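Local coordinates for protein putrescine aminotransferase (Halomonas elongata DSM 2581, PDB 6GWI) that probably transfers the amino group of putrescine or related amines to a keto acid, using pyridoxal-5'-phosphate as cofactor, at residues His151-Ala156 against Ala164-Gln169; Phe112-Gly117 against Asn121-Arg126. All blocks are in the same frame, centred on the assembly; numbering follows the deposited sequence.

Contact 1 of 2, residues His151-Ala156 against Ala164-Gln169. With PLP (pyridoxal-5'-phosphate), chain D.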
ATOM      1  N   HIS B 151      -3.028 -10.097   8.816  1.00 25.53           N
ATOM      2  CA  HIS B 151      -3.498  -9.793   7.470  1.00 24.12           C
ATOM      3  C   HIS B 151      -3.124  -8.376   7.049  1.00 20.94           C
ATOM      4  O   HIS B 151      -3.766  -7.815   6.159  1.00 19.95           O
ATOM      5  CB  HIS B 151      -5.010 -10.004   7.376  1.00 18.49           C
ATOM      6  CG  HIS B 151      -5.433 -11.415   7.646  1.00 18.51           C
ATOM      7  ND1 HIS B 151      -5.074 -12.468   6.833  1.00 18.72           N
ATOM      8  CD2 HIS B 151      -6.171 -11.949   8.648  1.00 20.52           C
ATOM      9  CE1 HIS B 151      -5.578 -13.589   7.318  1.00 25.29           C
ATOM     10  NE2 HIS B 151      -6.246 -13.302   8.421  1.00 22.09           N
ATOM     11  N   GLY B 152      -2.114  -7.787   7.676  1.00 19.48           N
ATOM     12  CA  GLY B 152      -1.585  -6.504   7.261  1.00 20.55           C
ATOM     13  C   GLY B 152      -1.822  -5.422   8.298  1.00 17.12           C
ATOM     14  O   GLY B 152      -2.268  -5.672   9.423  1.00 15.91           O
ATOM     15  N   SER B 153      -1.516  -4.186   7.888  1.00 17.38           N
ATOM     16  CA  SER B 153      -1.437  -3.066   8.816  1.00 19.39           C
ATOM     17  C   SER B 153      -2.229  -1.845   8.364  1.00 20.49           C
ATOM     18  O   SER B 153      -2.133  -0.790   9.003  1.00 21.36           O
ATOM     19  CB  SER B 153       0.027  -2.676   9.041  1.00 21.52           C
ATOM     20  OG  SER B 153       0.147  -1.787  10.130  1.00 27.32           O
ATOM     21  N   THR B 154      -2.988  -1.939   7.278  1.00 24.42           N
ATOM     22  CA  THR B 154      -4.049  -0.969   7.069  1.00 16.13           C
ATOM     23  C   THR B 154      -5.102  -1.168   8.153  1.00 18.48           C
ATOM     24  O   THR B 154      -5.054  -2.127   8.931  1.00 19.95           O
ATOM     25  CB  THR B 154      -4.687  -1.138   5.695  1.00 22.09           C
ATOM     26  OG1 THR B 154      -5.111  -2.497   5.551  1.00 21.77           O
ATOM     27  CG2 THR B 154      -3.703  -0.774   4.583  1.00 19.25           C
ATOM     28  N   LEU B 155      -6.078  -0.263   8.207  1.00 25.17           N
ATOM     29  CA  LEU B 155      -7.163  -0.451   9.162  1.00 19.25           C
ATOM     30  C   LEU B 155      -7.905  -1.756   8.880  1.00 19.53           C
ATOM     31  O   LEU B 155      -8.259  -2.491   9.808  1.00 21.83           O
ATOM     32  CB  LEU B 155      -8.116   0.740   9.143  1.00 25.21           C
ATOM     33  CG  LEU B 155      -7.819   1.932  10.062  1.00 42.06           C
ATOM     34  CD1 LEU B 155      -9.137   2.598  10.446  1.00 62.10           C
ATOM     35  CD2 LEU B 155      -7.045   1.581  11.318  1.00 51.40           C
ATOM     36  N   ALA B 156      -8.145  -2.062   7.602  1.00 21.15           N
ATOM     37  CA  ALA B 156      -8.780  -3.328   7.252  1.00 24.79           C
ATOM     38  C   ALA B 156      -7.890  -4.506   7.630  1.00 18.83           C
ATOM     39  O   ALA B 156      -8.346  -5.463   8.267  1.00 22.49           O
ATOM     40  CB  ALA B 156      -9.110  -3.356   5.760  1.00 26.86           C
ATOM     41  N   ALA B 164      -4.042  -8.621  19.299  1.00 32.85           N
ATOM     42  CA  ALA B 164      -4.578  -7.689  20.287  1.00 23.71           C
ATOM     43  C   ALA B 164      -3.765  -6.404  20.396  1.00 23.11           C
ATOM     44  O   ALA B 164      -4.380  -5.328  20.490  1.00 29.24           O
ATOM     45  CB  ALA B 164      -4.680  -8.382  21.653  1.00 33.49           C
ATOM     46  N   PRO B 165      -2.429  -6.425  20.396  1.00 26.03           N
ATOM     47  CA  PRO B 165      -1.689  -5.151  20.470  1.00 25.96           C
ATOM     48  C   PRO B 165      -1.942  -4.234  19.282  1.00 25.25           C
ATOM     49  O   PRO B 165      -1.877  -3.008  19.439  1.00 32.59           O
ATOM     50  CB  PRO B 165      -0.218  -5.591  20.551  1.00 26.75           C
ATOM     51  CG  PRO B 165      -0.249  -7.040  20.937  1.00 31.19           C
ATOM     52  CD  PRO B 165      -1.533  -7.598  20.409  1.00 26.72           C
ATOM     53  N   MET B 166      -2.229  -4.786  18.098  1.00 21.73           N
ATOM     54  CA  MET B 166      -2.609  -3.951  16.963  1.00 27.62           C
ATOM     55  C   MET B 166      -4.017  -3.395  17.152  1.00 34.14           C
ATOM     56  O   MET B 166      -4.262  -2.202  16.936  1.00 24.27           O
ATOM     57  CB  MET B 166      -2.531  -4.751  15.661  1.00 32.91           C
ATOM     58  CG  MET B 166      -1.136  -5.184  15.244  1.00 24.69           C
ATOM     59  SD  MET B 166      -1.132  -5.959  13.614  1.00 26.27           S
ATOM     60  CE  MET B 166      -1.312  -4.528  12.554  1.00 24.76           C
ATOM     61  N   HIS B 167      -4.963  -4.256  17.547  1.00 28.14           N
ATOM     62  CA  HIS B 167      -6.329  -3.800  17.775  1.00 31.57           C
ATOM     63  C   HIS B 167      -6.377  -2.685  18.811  1.00 29.16           C
ATOM     64  O   HIS B 167      -7.269  -1.831  18.764  1.00 24.09           O
ATOM     65  CB  HIS B 167      -7.209  -4.970  18.229  1.00 23.99           C
ATOM     66  CG  HIS B 167      -7.429  -6.010  17.174  1.00 23.69           C
ATOM     67  ND1 HIS B 167      -7.839  -7.293  17.467  1.00 28.87           N
ATOM     68  CD2 HIS B 167      -7.304  -5.955  15.827  1.00 29.53           C
ATOM     69  CE1 HIS B 167      -7.952  -7.985  16.347  1.00 33.31           C
ATOM     70  NE2 HIS B 167      -7.632  -7.195  15.337  1.00 22.69           N
ATOM     71  N   ALA B 168      -5.428  -2.670  19.741  1.00 22.06           N
ATOM     72  CA  ALA B 168      -5.439  -1.700  20.828  1.00 27.31           C
ATOM     73  C   ALA B 168      -4.885  -0.338  20.424  1.00 24.60           C
ATOM     74  O   ALA B 168      -4.828   0.562  21.272  1.00 24.98           O
ATOM     75  CB  ALA B 168      -4.649  -2.251  22.020  1.00 30.58           C
ATOM     76  N   GLN B 169      -4.500  -0.147  19.163  1.00 32.43           N
ATOM     77  CA  GLN B 169      -3.842   1.083  18.733  1.00 27.91           C
ATOM     78  C   GLN B 169      -4.462   1.583  17.440  1.00 25.61           C
ATOM     79  O   GLN B 169      -4.365   0.922  16.400  1.00 20.52           O
ATOM     80  CB  GLN B 169      -2.333   0.862  18.550  1.00 18.87           C
ATOM     81  CG  GLN B 169      -1.600   0.481  19.836  1.00 26.43           C
ATOM     82  CD  GLN B 169      -0.092   0.395  19.662  1.00 23.71           C
ATOM     83  OE1 GLN B 169       0.413   0.378  18.545  1.00 22.14           O
ATOM     84  NE2 GLN B 169       0.634   0.363  20.774  1.00 20.91           N
TER
HETATM   85  N1  PLP D 501      -0.904 -11.038   5.096  1.00 27.25           N
HETATM   86  C2  PLP D 501       0.065 -11.862   5.627  1.00 25.75           C
HETATM   87  C2A PLP D 501      -0.239 -13.317   5.863  1.00 19.04           C
HETATM   88  C3  PLP D 501       1.320 -11.344   5.939  1.00 28.49           C
HETATM   89  O3  PLP D 501       2.268 -12.181   6.465  1.00 22.72           O
HETATM   90  C4  PLP D 501       1.617  -9.996   5.711  1.00 32.11           C
HETATM   91  C4A PLP D 501       3.052  -9.636   5.428  1.00 33.98           C
HETATM   92  C5  PLP D 501       0.618  -9.175   5.180  1.00 27.59           C
HETATM   93  C6  PLP D 501      -0.633  -9.702   4.875  1.00 29.53           C
HETATM   94  C5A PLP D 501       0.859  -7.703   4.922  1.00 23.92           C
HETATM   95  O4P PLP D 501       1.636  -7.484   3.767  1.00 22.66           O
HETATM   96  P   PLP D 501       2.344  -6.048   3.586  1.00 21.27           P
HETATM   97  O1P PLP D 501       1.287  -4.969   3.579  1.00 19.43           O
HETATM   98  O2P PLP D 501       3.124  -6.045   2.293  1.00 22.77           O
HETATM   99  O3P PLP D 501       3.285  -5.819   4.740  1.00 16.68           O

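Contact 2 of 2, residues Phe112-Gly117 against Asn121-Arg126. With PLP (pyridoxal-5'-phosphate), chain D.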
ATOM      1  N   PHE B 112      -6.327  -8.620  -9.450  1.00 21.94           N
ATOM      2  CA  PHE B 112      -6.365  -7.182  -9.213  1.00 24.56           C
ATOM      3  C   PHE B 112      -5.062  -6.811  -8.515  1.00 20.15           C
ATOM      4  O   PHE B 112      -4.755  -7.353  -7.447  1.00 21.30           O
ATOM      5  CB  PHE B 112      -7.571  -6.802  -8.356  1.00 14.79           C
ATOM      6  CG  PHE B 112      -7.795  -5.319  -8.239  1.00 20.10           C
ATOM      7  CD1 PHE B 112      -6.962  -4.538  -7.452  1.00 29.34           C
ATOM      8  CD2 PHE B 112      -8.851  -4.710  -8.895  1.00 21.01           C
ATOM      9  CE1 PHE B 112      -7.167  -3.174  -7.337  1.00 23.51           C
ATOM     10  CE2 PHE B 112      -9.061  -3.346  -8.782  1.00 24.09           C
ATOM     11  CZ  PHE B 112      -8.218  -2.578  -8.000  1.00 26.67           C
ATOM     12  N   PHE B 113      -4.291  -5.915  -9.117  1.00 16.79           N
ATOM     13  CA  PHE B 113      -2.974  -5.594  -8.589  1.00 14.09           C
ATOM     14  C   PHE B 113      -3.052  -4.517  -7.514  1.00 19.28           C
ATOM     15  O   PHE B 113      -3.888  -3.610  -7.567  1.00 18.84           O
ATOM     16  CB  PHE B 113      -2.031  -5.145  -9.709  1.00 16.97           C
ATOM     17  CG  PHE B 113      -1.635  -6.253 -10.643  1.00 27.02           C
ATOM     18  CD1 PHE B 113      -0.866  -7.315 -10.196  1.00 23.02           C
ATOM     19  CD2 PHE B 113      -2.026  -6.230 -11.969  1.00 20.86           C
ATOM     20  CE1 PHE B 113      -0.501  -8.335 -11.054  1.00 26.84           C
ATOM     21  CE2 PHE B 113      -1.665  -7.246 -12.829  1.00 16.67           C
ATOM     22  CZ  PHE B 113      -0.898  -8.297 -12.372  1.00 22.54           C
ATOM     23  N   THR B 114      -2.171  -4.645  -6.521  1.00 15.58           N
ATOM     24  CA  THR B 114      -2.002  -3.658  -5.466  1.00 20.08           C
ATOM     25  C   THR B 114      -0.508  -3.472  -5.226  1.00 19.42           C
ATOM     26  O   THR B 114       0.329  -4.077  -5.904  1.00 26.83           O
ATOM     27  CB  THR B 114      -2.694  -4.082  -4.163  1.00 18.09           C
ATOM     28  OG1 THR B 114      -2.010  -5.209  -3.603  1.00 22.02           O
ATOM     29  CG2 THR B 114      -4.135  -4.454  -4.418  1.00 16.64           C
ATOM     30  N   GLY B 115      -0.170  -2.661  -4.229  1.00 27.73           N
ATOM     31  CA  GLY B 115       1.220  -2.421  -3.898  1.00 23.17           C
ATOM     32  C   GLY B 115       1.755  -3.258  -2.755  1.00 25.18           C
ATOM     33  O   GLY B 115       2.974  -3.397  -2.610  1.00 20.33           O
ATOM     34  N   SER B 116       0.861  -3.828  -1.945  1.00 23.48           N
ATOM     35  CA  SER B 116       1.246  -4.489  -0.707  1.00 16.96           C
ATOM     36  C   SER B 116       0.246  -5.587  -0.378  1.00 16.10           C
ATOM     37  O   SER B 116      -0.840  -5.667  -0.958  1.00 18.75           O
ATOM     38  CB  SER B 116       1.304  -3.502   0.463  1.00 19.35           C
ATOM     39  OG  SER B 116       0.016  -2.959   0.694  1.00 23.28           O
ATOM     40  N   GLY B 117       0.629  -6.439   0.576  1.00 20.73           N
ATOM     41  CA  GLY B 117      -0.302  -7.425   1.094  1.00 21.96           C
ATOM     42  C   GLY B 117      -1.440  -6.805   1.877  1.00 22.50           C
ATOM     43  O   GLY B 117      -2.561  -7.320   1.857  1.00 18.37           O
ATOM     44  N   ASN B 121      -5.481  -7.068   1.149  1.00 22.33           N
ATOM     45  CA  ASN B 121      -6.553  -7.458   2.059  1.00 23.04           C
ATOM     46  C   ASN B 121      -7.655  -6.400   2.121  1.00 23.61           C
ATOM     47  O   ASN B 121      -8.827  -6.758   2.276  1.00 18.00           O
ATOM     48  CB  ASN B 121      -5.989  -7.776   3.442  1.00 17.99           C
ATOM     49  CG  ASN B 121      -5.449  -9.201   3.529  1.00 27.70           C
ATOM     50  OD1 ASN B 121      -6.189 -10.170   3.344  1.00 33.56           O
ATOM     51  ND2 ASN B 121      -4.156  -9.333   3.798  1.00 29.66           N
ATOM     52  N   ASP B 122      -7.321  -5.110   1.958  1.00 19.39           N
ATOM     53  CA  ASP B 122      -8.367  -4.102   1.779  1.00 16.37           C
ATOM     54  C   ASP B 122      -9.193  -4.392   0.533  1.00 20.06           C
ATOM     55  O   ASP B 122     -10.421  -4.241   0.538  1.00 21.51           O
ATOM     56  CB  ASP B 122      -7.777  -2.694   1.662  1.00 17.94           C
ATOM     57  CG  ASP B 122      -7.235  -2.170   2.969  1.00 21.89           C
ATOM     58  OD1 ASP B 122      -6.152  -2.636   3.386  1.00 35.60           O
ATOM     59  OD2 ASP B 122      -7.886  -1.288   3.574  1.00 22.63           O
ATOM     60  N   THR B 123      -8.521  -4.756  -0.561  1.00 19.30           N
ATOM     61  CA  THR B 123      -9.220  -5.131  -1.783  1.00 18.92           C
ATOM     62  C   THR B 123     -10.134  -6.323  -1.533  1.00 18.25           C
ATOM     63  O   THR B 123     -11.301  -6.330  -1.943  1.00 17.22           O
ATOM     64  CB  THR B 123      -8.194  -5.460  -2.870  1.00 17.84           C
ATOM     65  OG1 THR B 123      -7.242  -4.390  -2.975  1.00 18.37           O
ATOM     66  CG2 THR B 123      -8.867  -5.679  -4.219  1.00 27.84           C
ATOM     67  N   VAL B 124      -9.613  -7.344  -0.846  1.00 19.24           N
ATOM     68  CA  VAL B 124     -10.420  -8.504  -0.474  1.00 21.18           C
ATOM     69  C   VAL B 124     -11.686  -8.063   0.246  1.00 15.57           C
ATOM     70  O   VAL B 124     -12.791  -8.520  -0.067  1.00 19.00           O
ATOM     71  CB  VAL B 124      -9.591  -9.466   0.398  1.00 14.83           C
ATOM     72  CG1 VAL B 124     -10.497 -10.434   1.161  1.00 34.44           C
ATOM     73  CG2 VAL B 124      -8.589 -10.225  -0.454  1.00 21.26           C
ATOM     74  N   LEU B 125     -11.539  -7.195   1.249  1.00 21.59           N
ATOM     75  CA  LEU B 125     -12.684  -6.834   2.080  1.00 24.72           C
ATOM     76  C   LEU B 125     -13.756  -6.124   1.264  1.00 23.85           C
ATOM     77  O   LEU B 125     -14.947  -6.427   1.394  1.00 18.90           O
ATOM     78  CB  LEU B 125     -12.223  -5.969   3.253  1.00 24.03           C
ATOM     79  CG  LEU B 125     -13.268  -5.587   4.305  1.00 34.90           C
ATOM     80  CD1 LEU B 125     -14.069  -6.791   4.765  1.00 24.09           C
ATOM     81  CD2 LEU B 125     -12.590  -4.938   5.500  1.00 31.96           C
ATOM     82  N   ARG B 126     -13.355  -5.170   0.416  1.00 17.85           N
ATOM     83  CA  ARG B 126     -14.338  -4.461  -0.397  1.00 20.68           C
ATOM     84  C   ARG B 126     -14.940  -5.379  -1.450  1.00 23.45           C
ATOM     85  O   ARG B 126     -16.139  -5.297  -1.741  1.00 21.63           O
ATOM     86  CB  ARG B 126     -13.708  -3.234  -1.052  1.00 23.71           C
ATOM     87  CG  ARG B 126     -13.314  -2.142  -0.075  1.00 21.31           C
ATOM     88  CD  ARG B 126     -12.897  -0.868  -0.803  1.00 20.63           C
ATOM     89  NE  ARG B 126     -14.036  -0.151  -1.375  1.00 20.15           N
ATOM     90  CZ  ARG B 126     -13.934   0.816  -2.287  1.00 28.85           C
ATOM     91  NH1 ARG B 126     -12.744   1.178  -2.743  1.00 19.42           N
ATOM     92  NH2 ARG B 126     -15.024   1.418  -2.747  1.00 17.34           N
TER
HETATM   93  N1  PLP D 501      -0.904 -11.038   5.096  1.00 27.25           N
HETATM   94  C2  PLP D 501       0.065 -11.862   5.627  1.00 25.75           C
HETATM   95  C2A PLP D 501      -0.239 -13.317   5.863  1.00 19.04           C
HETATM   96  C3  PLP D 501       1.320 -11.344   5.939  1.00 28.49           C
HETATM   97  O3  PLP D 501       2.268 -12.181   6.465  1.00 22.72           O
HETATM   98  C4  PLP D 501       1.617  -9.996   5.711  1.00 32.11           C
HETATM   99  C4A PLP D 501       3.052  -9.636   5.428  1.00 33.98           C
HETATM  100  C5  PLP D 501       0.618  -9.175   5.180  1.00 27.59           C
HETATM  101  C6  PLP D 501      -0.633  -9.702   4.875  1.00 29.53           C
HETATM  102  C5A PLP D 501       0.859  -7.703   4.922  1.00 23.92           C
HETATM  103  O4P PLP D 501       1.636  -7.484   3.767  1.00 22.66           O
HETATM  104  P   PLP D 501       2.344  -6.048   3.586  1.00 21.27           P
HETATM  105  O1P PLP D 501       1.287  -4.969   3.579  1.00 19.43           O
HETATM  106  O2P PLP D 501       3.124  -6.045   2.293  1.00 22.77           O
HETATM  107  O3P PLP D 501       3.285  -5.819   4.740  1.00 16.68           O

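Contact 1 of 2, residues His151-Ala156 against Ala164-Gln169
M166 reaches across to G152 and S153 with its terminal methyl, CE, which lies 3.5 Å from the carbonyl O of G152 and 3.9 Å from S153 OG. The side chain first leaves helix 164-167 extended, then bends at the sulfur (chi3 75°), so that CE rather than SD faces the turn. A long, unbranched and flexible side chain suits a place where the two backbones stay well apart: the nearest CA atoms, those of S153 and M166, are 8.3 Å from each other. No hydrogen bond joins the segments. S153 OG, set anti to its own nitrogen (chi1 -168°), is small enough to sit beside the methyl while bonding to the backbone N of G317 of the second subunit. G152 has a positive phi of 114°, and a side chain at these backbone angles would collide with the carbonyl O of H151, hence glycine; its bare CA packs 3.6 Å from C5A of the cofactor. M166 thus backs a turn that lines the pyridoxal phosphate pocket. T154 caps helix 155-160, which starts just after the turn, while M158 of that helix, together with F19 and Y150, touches M166 as it reaches in from helix 164-167.

Contact 2 of 2, residues Phe112-Gly117 against Asn121-Arg126
T123 meets both F112 and T114, offering a different branch to each. Its methyl CG2, anti to the backbone N, lies over one face of the F112 ring, 3.9 Å from CD1, so an aliphatic group covers an aromatic surface. The other branch, OG1, is 3.4 Å from T114 CG2, the two side chains passing in opposite directions; the hydroxyl itself is bonded to the carbonyl of E119 and to H316. Threonine fits here because one branch serves the ring and the other a helix carbonyl. T114 is likewise divided: its methyl faces the helix, while OG1, at a chi1 of 68°, turns back to donate to S116 O at 2.9 Å. With an alanine here, S116 O would probably lose this donor and the turn be freer to shift, and a gap would open beside T123. Strand 108-114, this turn and helix 117-134 form the strand-turn-helix that receives the cofactor phosphate, as in related aminotransferases. G117 N, at the start of the helix, donates to O2P of the phosphate at 3.1 Å (159°), and a CB on G117 would clash with O4P. One helical turn on, N121 N bonds to G117 O at 3.0 Å. The amide nitrogen of N121 comes close to the cofactor ring, ND2 lying 3.7 Å from C6, while a hydrogen bond joins it to the carboxylate of D256.

Both contacts are buried, lie beside the same pyridoxal phosphate and reach the second subunit; both come near the ring at C6, but of the two contact 2 alone donates a hydrogen bond to the phosphate. Contact 2 gives the phosphate one backbone amide where a strand gives way to a helix; contact 1 supplies the turn whose backbone packs against C6 and C5A. Their chemistry differs accordingly: contact 2 combines a helical hydrogen bond with threonine-aromatic packing, whereas contact 1 meets across its segments through a single methionine methyl and buries less surface. They also adjoin directly. A156 packs on L125, so helix 117-134 lies against the start of helix 155-160.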